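Local structure of dihydropteroate synthase (Anaplasma phagocytophilum, 6UCZ) at residues K222-L227 and Q268-L273; S242-I247 and A259-F264. The protein catalyses the folate-pathway condensation of p-aminobenzoate with 6-hydroxymethyl-7,8-dihydropterin diphosphate to give 7,8-dihydropteroate and diphosphate. All blocks are in the same frame, centred on the assembly; numbering follows the deposited sequence.

Contact 1. Residues K222-L227 and Q268-L273; sequences KNIGKL and QQVDFL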
ATOM      1  N   LYS A 222      14.148  -8.737  -0.098  1.00 26.79           N
ATOM      2  CA  LYS A 222      14.775 -10.054  -0.008  1.00 31.27           C
ATOM      3  C   LYS A 222      14.497 -10.706   1.335  1.00 36.80           C
ATOM      4  O   LYS A 222      14.356 -11.933   1.418  1.00 31.16           O
ATOM      5  CB  LYS A 222      16.287  -9.944  -0.239  1.00 31.65           C
ATOM      6  CG  LYS A 222      17.100 -11.078   0.368  1.00 38.43           C
ATOM      7  CD  LYS A 222      18.590 -10.965   0.068  1.00 49.79           C
ATOM      8  CE  LYS A 222      19.209  -9.720   0.691  1.00 60.23           C
ATOM      9  NZ  LYS A 222      20.702  -9.699   0.545  1.00 60.76           N
ATOM     10  N   ASN A 223      14.401  -9.906   2.396  1.00 27.58           N
ATOM     11  CA  ASN A 223      14.236 -10.428   3.745  1.00 29.32           C
ATOM     12  C   ASN A 223      12.820 -10.216   4.273  1.00 31.45           C
ATOM     13  O   ASN A 223      12.612 -10.131   5.485  1.00 32.49           O
ATOM     14  CB  ASN A 223      15.266  -9.800   4.686  1.00 35.53           C
ATOM     15  CG  ASN A 223      16.673 -10.326   4.446  1.00 39.17           C
ATOM     16  OD1 ASN A 223      17.543  -9.635   3.908  1.00 42.67           O
ATOM     17  ND2 ASN A 223      16.897 -11.561   4.845  1.00 37.10           N
ATOM     18  N   ILE A 224      11.830 -10.159   3.375  1.00 31.33           N
ATOM     19  CA  ILE A 224      10.463  -9.861   3.782  1.00 30.56           C
ATOM     20  C   ILE A 224       9.917 -10.928   4.726  1.00 32.57           C
ATOM     21  O   ILE A 224       8.995 -10.658   5.503  1.00 32.27           O
ATOM     22  CB  ILE A 224       9.564  -9.688   2.531  1.00 26.92           C
ATOM     23  CG1 ILE A 224       8.265  -8.963   2.898  1.00 31.64           C
ATOM     24  CG2 ILE A 224       9.263 -11.043   1.871  1.00 31.52           C
ATOM     25  CD1 ILE A 224       8.477  -7.507   3.290  1.00 31.69           C
ATOM     26  N   GLY A 225      10.469 -12.143   4.676  1.00 36.32           N
ATOM     27  CA  GLY A 225      10.058 -13.189   5.601  1.00 32.82           C
ATOM     28  C   GLY A 225      10.267 -12.832   7.062  1.00 44.93           C
ATOM     29  O   GLY A 225       9.530 -13.309   7.929  1.00 40.55           O
ATOM     30  N   LYS A 226      11.297 -12.031   7.365  1.00 41.42           N
ATOM     31  CA  LYS A 226      11.506 -11.601   8.745  1.00 39.10           C
ATOM     32  C   LYS A 226      10.374 -10.699   9.232  1.00 31.73           C
ATOM     33  O   LYS A 226       9.974 -10.773  10.399  1.00 41.67           O
ATOM     34  CB  LYS A 226      12.857 -10.907   8.897  1.00 41.58           C
ATOM     35  CG  LYS A 226      13.192 -10.596  10.352  1.00 56.62           C
ATOM     36  CD  LYS A 226      14.589 -10.022  10.521  1.00 62.87           C
ATOM     37  CE  LYS A 226      14.822  -9.556  11.954  1.00 64.73           C
ATOM     38  NZ  LYS A 226      16.251  -9.207  12.194  1.00 64.65           N
ATOM     39  N   LEU A 227       9.845  -9.842   8.364  1.00 31.21           N
ATOM     40  CA  LEU A 227       8.659  -9.080   8.743  1.00 34.71           C
ATOM     41  C   LEU A 227       7.440  -9.994   8.863  1.00 37.94           C
ATOM     42  O   LEU A 227       6.605  -9.816   9.757  1.00 44.42           O
ATOM     43  CB  LEU A 227       8.403  -7.975   7.723  1.00 30.69           C
ATOM     44  CG  LEU A 227       7.266  -6.998   8.033  1.00 28.77           C
ATOM     45  CD1 LEU A 227       7.454  -6.314   9.385  1.00 30.58           C
ATOM     46  CD2 LEU A 227       7.157  -5.981   6.911  1.00 26.57           C
ATOM     47  N   GLN A 268       7.159 -15.828  -1.158  1.00 31.89           N
ATOM     48  CA  GLN A 268       7.363 -15.582   0.263  1.00 30.96           C
ATOM     49  C   GLN A 268       6.050 -15.423   1.036  1.00 32.97           C
ATOM     50  O   GLN A 268       6.085 -15.024   2.209  1.00 32.87           O
ATOM     51  CB  GLN A 268       8.218 -14.326   0.458  1.00 33.62           C
ATOM     52  CG  GLN A 268       9.502 -14.304  -0.357  1.00 36.51           C
ATOM     53  CD  GLN A 268      10.409 -15.472  -0.071  1.00 49.32           C
ATOM     54  OE1 GLN A 268      10.678 -15.800   1.085  1.00 53.54           O
ATOM     55  NE2 GLN A 268      10.891 -16.112  -1.129  1.00 58.36           N
ATOM     56  N   GLN A 269       4.906 -15.666   0.389  1.00 31.86           N
ATOM     57  CA  GLN A 269       3.575 -15.563   1.002  1.00 37.71           C
ATOM     58  C   GLN A 269       3.246 -14.148   1.465  1.00 34.04           C
ATOM     59  O   GLN A 269       2.506 -13.968   2.437  1.00 33.91           O
ATOM     60  CB  GLN A 269       3.399 -16.546   2.169  1.00 49.05           C
ATOM     61  CG  GLN A 269       3.609 -18.005   1.787  1.00 66.31           C
ATOM     62  CD  GLN A 269       2.759 -18.415   0.596  1.00 81.23           C
ATOM     63  OE1 GLN A 269       3.281 -18.844  -0.434  1.00 88.62           O
ATOM     64  NE2 GLN A 269       1.442 -18.276   0.729  1.00 84.77           N
ATOM     65  N   VAL A 270       3.762 -13.137   0.759  1.00 31.91           N
ATOM     66  CA  VAL A 270       3.349 -11.766   1.030  1.00 28.49           C
ATOM     67  C   VAL A 270       1.861 -11.646   0.740  1.00 28.20           C
ATOM     68  O   VAL A 270       1.374 -12.124  -0.290  1.00 30.80           O
ATOM     69  CB  VAL A 270       4.180 -10.770   0.206  1.00 23.27           C
ATOM     70  CG1 VAL A 270       3.588  -9.360   0.344  1.00 22.89           C
ATOM     71  CG2 VAL A 270       5.640 -10.802   0.672  1.00 25.79           C
ATOM     72  N   ASP A 271       1.121 -11.030   1.667  1.00 29.03           N
ATOM     73  CA  ASP A 271      -0.334 -11.143   1.609  1.00 29.81           C
ATOM     74  C   ASP A 271      -0.955 -10.166   0.622  1.00 30.11           C
ATOM     75  O   ASP A 271      -2.005 -10.468   0.041  1.00 27.59           O
ATOM     76  CB  ASP A 271      -0.921 -10.953   3.006  1.00 27.60           C
ATOM     77  CG  ASP A 271      -0.283 -11.879   4.029  1.00 37.30           C
ATOM     78  OD1 ASP A 271       0.904 -11.658   4.364  1.00 33.47           O
ATOM     79  OD2 ASP A 271      -0.960 -12.819   4.502  1.00 35.57           O
ATOM     80  N   PHE A 272      -0.325  -9.016   0.400  1.00 22.66           N
ATOM     81  CA  PHE A 272      -0.859  -8.010  -0.511  1.00 29.67           C
ATOM     82  C   PHE A 272       0.275  -7.438  -1.342  1.00 27.97           C
ATOM     83  O   PHE A 272       1.316  -7.064  -0.790  1.00 26.64           O
ATOM     84  CB  PHE A 272      -1.551  -6.866   0.255  1.00 25.38           C
ATOM     85  CG  PHE A 272      -2.728  -7.303   1.089  1.00 26.41           C
ATOM     86  CD1 PHE A 272      -2.556  -7.729   2.395  1.00 26.06           C
ATOM     87  CD2 PHE A 272      -4.003  -7.273   0.567  1.00 26.02           C
ATOM     88  CE1 PHE A 272      -3.641  -8.122   3.158  1.00 28.56           C
ATOM     89  CE2 PHE A 272      -5.092  -7.665   1.321  1.00 26.01           C
ATOM     90  CZ  PHE A 272      -4.912  -8.095   2.616  1.00 29.83           C
ATOM     91  N   LEU A 273       0.052  -7.297  -2.649  1.00 24.10           N
ATOM     92  CA  LEU A 273       0.987  -6.603  -3.531  1.00 21.94           C
ATOM     93  C   LEU A 273       0.282  -5.394  -4.126  1.00 26.28           C
ATOM     94  O   LEU A 273      -0.757  -5.539  -4.771  1.00 24.68           O
ATOM     95  CB  LEU A 273       1.495  -7.518  -4.649  1.00 22.01           C
ATOM     96  CG  LEU A 273       2.299  -8.736  -4.224  1.00 24.11           C
ATOM     97  CD1 LEU A 273       2.741  -9.527  -5.461  1.00 23.23           C
ATOM     98  CD2 LEU A 273       3.514  -8.275  -3.399  1.00 25.99           C
TER
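I224 meets Q268 and V270 with its branches. Its CB stands back, 4.5 Å from V270 CG2, and the touching begins one bond further out. The methyl CG2, placed between the backbone N and the carbonyl carbon, reaches Q268 CB at 3.7 Å. The same methyl lies 3.8 Å from V270 CG2, so one carbon bridges two residues of the opposing segment. On the other branch, CG1 is anti to the backbone N (chi1 -162°) and comes within 3.9 Å of V270 CG2. A single valine methyl is thus the partner of both branches. Past CG1 the chain turns off, and CD1 is 5.1 Å from V270 CG2. The I224 and V270 side chains cross at about a right angle.

Q268 and V270 flank Q269, the C-prime residue (phi 63°) of the Schellman motif that ends helix 255-267, with V270 N bonded to L265 O. The chain then enters strand 272-275 of the parallel barrel, completing a beta-alpha-beta crossover. I224 and V270 both also touch V236 of strand 235-236, and V270 rests on L265. Through I224, helix 224-228 packs against the turn that leads from helix 255-267 into strand 272-275, while L227 faces helix 174-194.

Contact 2. Residues S242-I247 and A259-F264; sequences SMFSLI and AMLSTF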
ATOM      1  N   SER A 242      11.616   3.536  -7.427  1.00 26.62           N
ATOM      2  CA  SER A 242      12.961   3.907  -7.841  1.00 25.24           C
ATOM      3  C   SER A 242      13.995   2.849  -7.475  1.00 23.76           C
ATOM      4  O   SER A 242      15.105   2.881  -8.020  1.00 31.09           O
ATOM      5  CB  SER A 242      13.342   5.258  -7.227  1.00 29.91           C
ATOM      6  OG  SER A 242      13.409   5.147  -5.830  1.00 35.74           O
ATOM      7  N   MET A 243      13.660   1.905  -6.582  1.00 23.82           N
ATOM      8  CA  MET A 243      14.568   0.788  -6.326  1.00 28.60           C
ATOM      9  C   MET A 243      14.974   0.082  -7.625  1.00 34.56           C
ATOM     10  O   MET A 243      16.078  -0.469  -7.718  1.00 34.81           O
ATOM     11  CB  MET A 243      13.939  -0.198  -5.340  1.00 27.01           C
ATOM     12  CG  MET A 243      12.673  -0.925  -5.866  1.00 32.06           C
ATOM     13  SD  MET A 243      11.793  -1.923  -4.634  1.00 29.34           S
ATOM     14  CE  MET A 243      13.008  -3.206  -4.333  1.00 31.68           C
ATOM     15  N   PHE A 244      14.125   0.128  -8.649  1.00 24.13           N
ATOM     16  CA  PHE A 244      14.488  -0.484  -9.924  1.00 27.22           C
ATOM     17  C   PHE A 244      15.488   0.344 -10.710  1.00 32.55           C
ATOM     18  O   PHE A 244      15.936  -0.104 -11.759  1.00 28.02           O
ATOM     19  CB  PHE A 244      13.240  -0.735 -10.773  1.00 28.70           C
ATOM     20  CG  PHE A 244      12.385  -1.844 -10.250  1.00 30.89           C
ATOM     21  CD1 PHE A 244      12.679  -3.172 -10.555  1.00 30.12           C
ATOM     22  CD2 PHE A 244      11.336  -1.575  -9.384  1.00 25.81           C
ATOM     23  CE1 PHE A 244      11.892  -4.221 -10.054  1.00 26.82           C
ATOM     24  CE2 PHE A 244      10.575  -2.604  -8.869  1.00 24.25           C
ATOM     25  CZ  PHE A 244      10.856  -3.940  -9.216  1.00 26.72           C
ATOM     26  N   SER A 245      15.851   1.542 -10.253  1.00 29.98           N
ATOM     27  CA  SER A 245      16.937   2.247 -10.918  1.00 28.39           C
ATOM     28  C   SER A 245      18.268   1.535 -10.713  1.00 35.40           C
ATOM     29  O   SER A 245      19.229   1.812 -11.439  1.00 33.27           O
ATOM     30  CB  SER A 245      17.039   3.681 -10.406  1.00 35.85           C
ATOM     31  OG  SER A 245      17.558   3.667  -9.091  1.00 32.67           O
ATOM     32  N   LEU A 246      18.339   0.638  -9.727  1.00 33.96           N
ATOM     33  CA  LEU A 246      19.574  -0.077  -9.420  1.00 31.31           C
ATOM     34  C   LEU A 246      19.872  -1.144 -10.474  1.00 40.65           C
ATOM     35  O   LEU A 246      21.024  -1.306 -10.903  1.00 41.61           O
ATOM     36  CB  LEU A 246      19.450  -0.697  -8.028  1.00 33.87           C
ATOM     37  CG  LEU A 246      20.703  -1.276  -7.398  1.00 43.28           C
ATOM     38  CD1 LEU A 246      21.722  -0.163  -7.201  1.00 46.92           C
ATOM     39  CD2 LEU A 246      20.336  -1.956  -6.086  1.00 36.74           C
ATOM     40  N   ILE A 247      18.860  -1.917 -10.860  1.00 47.59           N
ATOM     41  CA  ILE A 247      18.844  -2.577 -12.162  1.00 54.22           C
ATOM     42  C   ILE A 247      18.581  -1.464 -13.148  1.00 65.43           C
ATOM     43  O   ILE A 247      17.413  -1.105 -13.310  1.00 73.33           O
ATOM     44  CB  ILE A 247      17.701  -3.593 -12.350  1.00 35.88           C
ATOM     45  CG1 ILE A 247      17.263  -4.251 -11.048  1.00 30.00           C
ATOM     46  CG2 ILE A 247      18.088  -4.597 -13.453  1.00 38.96           C
ATOM     47  CD1 ILE A 247      18.048  -5.467 -10.748  1.00 50.92           C
ATOM     48  N   ALA A 259       6.985  -7.255 -12.104  1.00 22.58           N
ATOM     49  CA  ALA A 259       6.373  -8.582 -12.088  1.00 25.90           C
ATOM     50  C   ALA A 259       7.377  -9.674 -11.736  1.00 28.29           C
ATOM     51  O   ALA A 259       7.002 -10.680 -11.119  1.00 24.80           O
ATOM     52  CB  ALA A 259       5.732  -8.880 -13.447  1.00 27.56           C
ATOM     53  N   MET A 260       8.648  -9.509 -12.133  1.00 24.57           N
ATOM     54  CA  MET A 260       9.667 -10.477 -11.732  1.00 22.79           C
ATOM     55  C   MET A 260       9.828 -10.513 -10.216  1.00 26.11           C
ATOM     56  O   MET A 260       9.935 -11.595  -9.619  1.00 21.62           O
ATOM     57  CB  MET A 260      10.999 -10.155 -12.412  1.00 24.22           C
ATOM     58  CG  MET A 260      10.931 -10.211 -13.956  1.00 31.94           C
ATOM     59  SD  MET A 260      12.550  -9.946 -14.713  1.00 33.41           S
ATOM     60  CE  MET A 260      12.158  -9.222 -16.288  1.00 28.87           C
ATOM     61  N   LEU A 261       9.851  -9.340  -9.572  1.00 27.45           N
ATOM     62  CA  LEU A 261       9.901  -9.315  -8.114  1.00 28.22           C
ATOM     63  C   LEU A 261       8.577  -9.769  -7.507  1.00 23.75           C
ATOM     64  O   LEU A 261       8.565 -10.460  -6.479  1.00 22.95           O
ATOM     65  CB  LEU A 261      10.287  -7.910  -7.631  1.00 25.59           C
ATOM     66  CG  LEU A 261      10.277  -7.672  -6.124  1.00 29.64           C
ATOM     67  CD1 LEU A 261      11.172  -8.678  -5.378  1.00 23.48           C
ATOM     68  CD2 LEU A 261      10.703  -6.249  -5.853  1.00 27.85           C
ATOM     69  N   SER A 262       7.450  -9.406  -8.136  1.00 21.07           N
ATOM     70  CA  SER A 262       6.151  -9.868  -7.650  1.00 26.25           C
ATOM     71  C   SER A 262       6.125 -11.385  -7.482  1.00 24.62           C
ATOM     72  O   SER A 262       5.585 -11.897  -6.493  1.00 23.17           O
ATOM     73  CB  SER A 262       5.044  -9.433  -8.608  1.00 27.74           C
ATOM     74  OG  SER A 262       4.872  -8.035  -8.583  1.00 22.55           O
ATOM     75  N   THR A 263       6.704 -12.121  -8.438  1.00 21.03           N
ATOM     76  CA  THR A 263       6.739 -13.579  -8.330  1.00 28.65           C
ATOM     77  C   THR A 263       7.464 -14.014  -7.067  1.00 25.57           C
ATOM     78  O   THR A 263       6.975 -14.873  -6.323  1.00 27.27           O
ATOM     79  CB  THR A 263       7.419 -14.197  -9.554  1.00 30.00           C
ATOM     80  OG1 THR A 263       6.747 -13.788 -10.748  1.00 35.54           O
ATOM     81  CG2 THR A 263       7.372 -15.720  -9.456  1.00 28.86           C
ATOM     82  N   PHE A 264       8.627 -13.411  -6.797  1.00 27.07           N
ATOM     83  CA  PHE A 264       9.389 -13.743  -5.596  1.00 23.60           C
ATOM     84  C   PHE A 264       8.592 -13.420  -4.334  1.00 25.61           C
ATOM     85  O   PHE A 264       8.535 -14.221  -3.392  1.00 28.55           O
ATOM     86  CB  PHE A 264      10.705 -12.968  -5.587  1.00 23.96           C
ATOM     87  CG  PHE A 264      11.416 -13.003  -4.265  1.00 25.21           C
ATOM     88  CD1 PHE A 264      12.296 -14.045  -3.976  1.00 37.43           C
ATOM     89  CD2 PHE A 264      11.220 -12.008  -3.317  1.00 29.82           C
ATOM     90  CE1 PHE A 264      12.963 -14.098  -2.757  1.00 35.25           C
ATOM     91  CE2 PHE A 264      11.886 -12.049  -2.091  1.00 29.73           C
ATOM     92  CZ  PHE A 264      12.752 -13.093  -1.813  1.00 29.98           C
TER
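M243 and F244 converge on one methyl of L261, joining the loop after strand 235-236 of the TIM barrel to helix 255-267, into which that loop leads. L261 CD2 lies 4.1 Å from M243 CE and also 4.1 Å from F244 CZ. M243 CE and F244 CZ are 5.4 Å from each other, so the methyl fits into the notch between a thioether end and a ring tip. The methionine chain bends at its last torsion (chi3 -67°), and the M243 and L261 side chains cross at about a right angle, whereas the F244 ring approaches the leucine obliquely. All three residues are buried, but only 106 Å² is shared by the segments. F244 also packs edge-to-face with W218, whose NE1 bonds to M243 O, so helix 214-222 helps to fix both residues.

The solvent side is looser. S242, S245, L246 and I247 are exposed, and M260, although its CB is directed at the loop, comes no nearer than 6.4 Å. Within the 3-10 segment 242-245, S242 O accepts two bonds from S245. S245 N approaches S242 O at 2.7 Å, and S245 OG donates to that same S242 O at 2.8 Å with a C=O...donor angle of 165°, close to straight.

Overall arrangement
Helix 255-267 connects the two contacts: contact 2 uses its middle, and contact 1 the turn after its end, leading into strand 272-275. Their centres are 14 Å apart; their segments also meet, as packing, where K222 O lies 3.8 Å from F264 CZ and L273 CD1 3.8 Å from S262 O. Neither reaches the bound pterin monophosphate, since the side chains of I224 and M243 lie about 10 and 9 Å from it. Both adjoin elements that do: contact 2 directly follows the ligand-pocket residue K241, and contact 1 runs into R274, another pocket residue. Helix 255-267 lies in the chain between these two pocket residues.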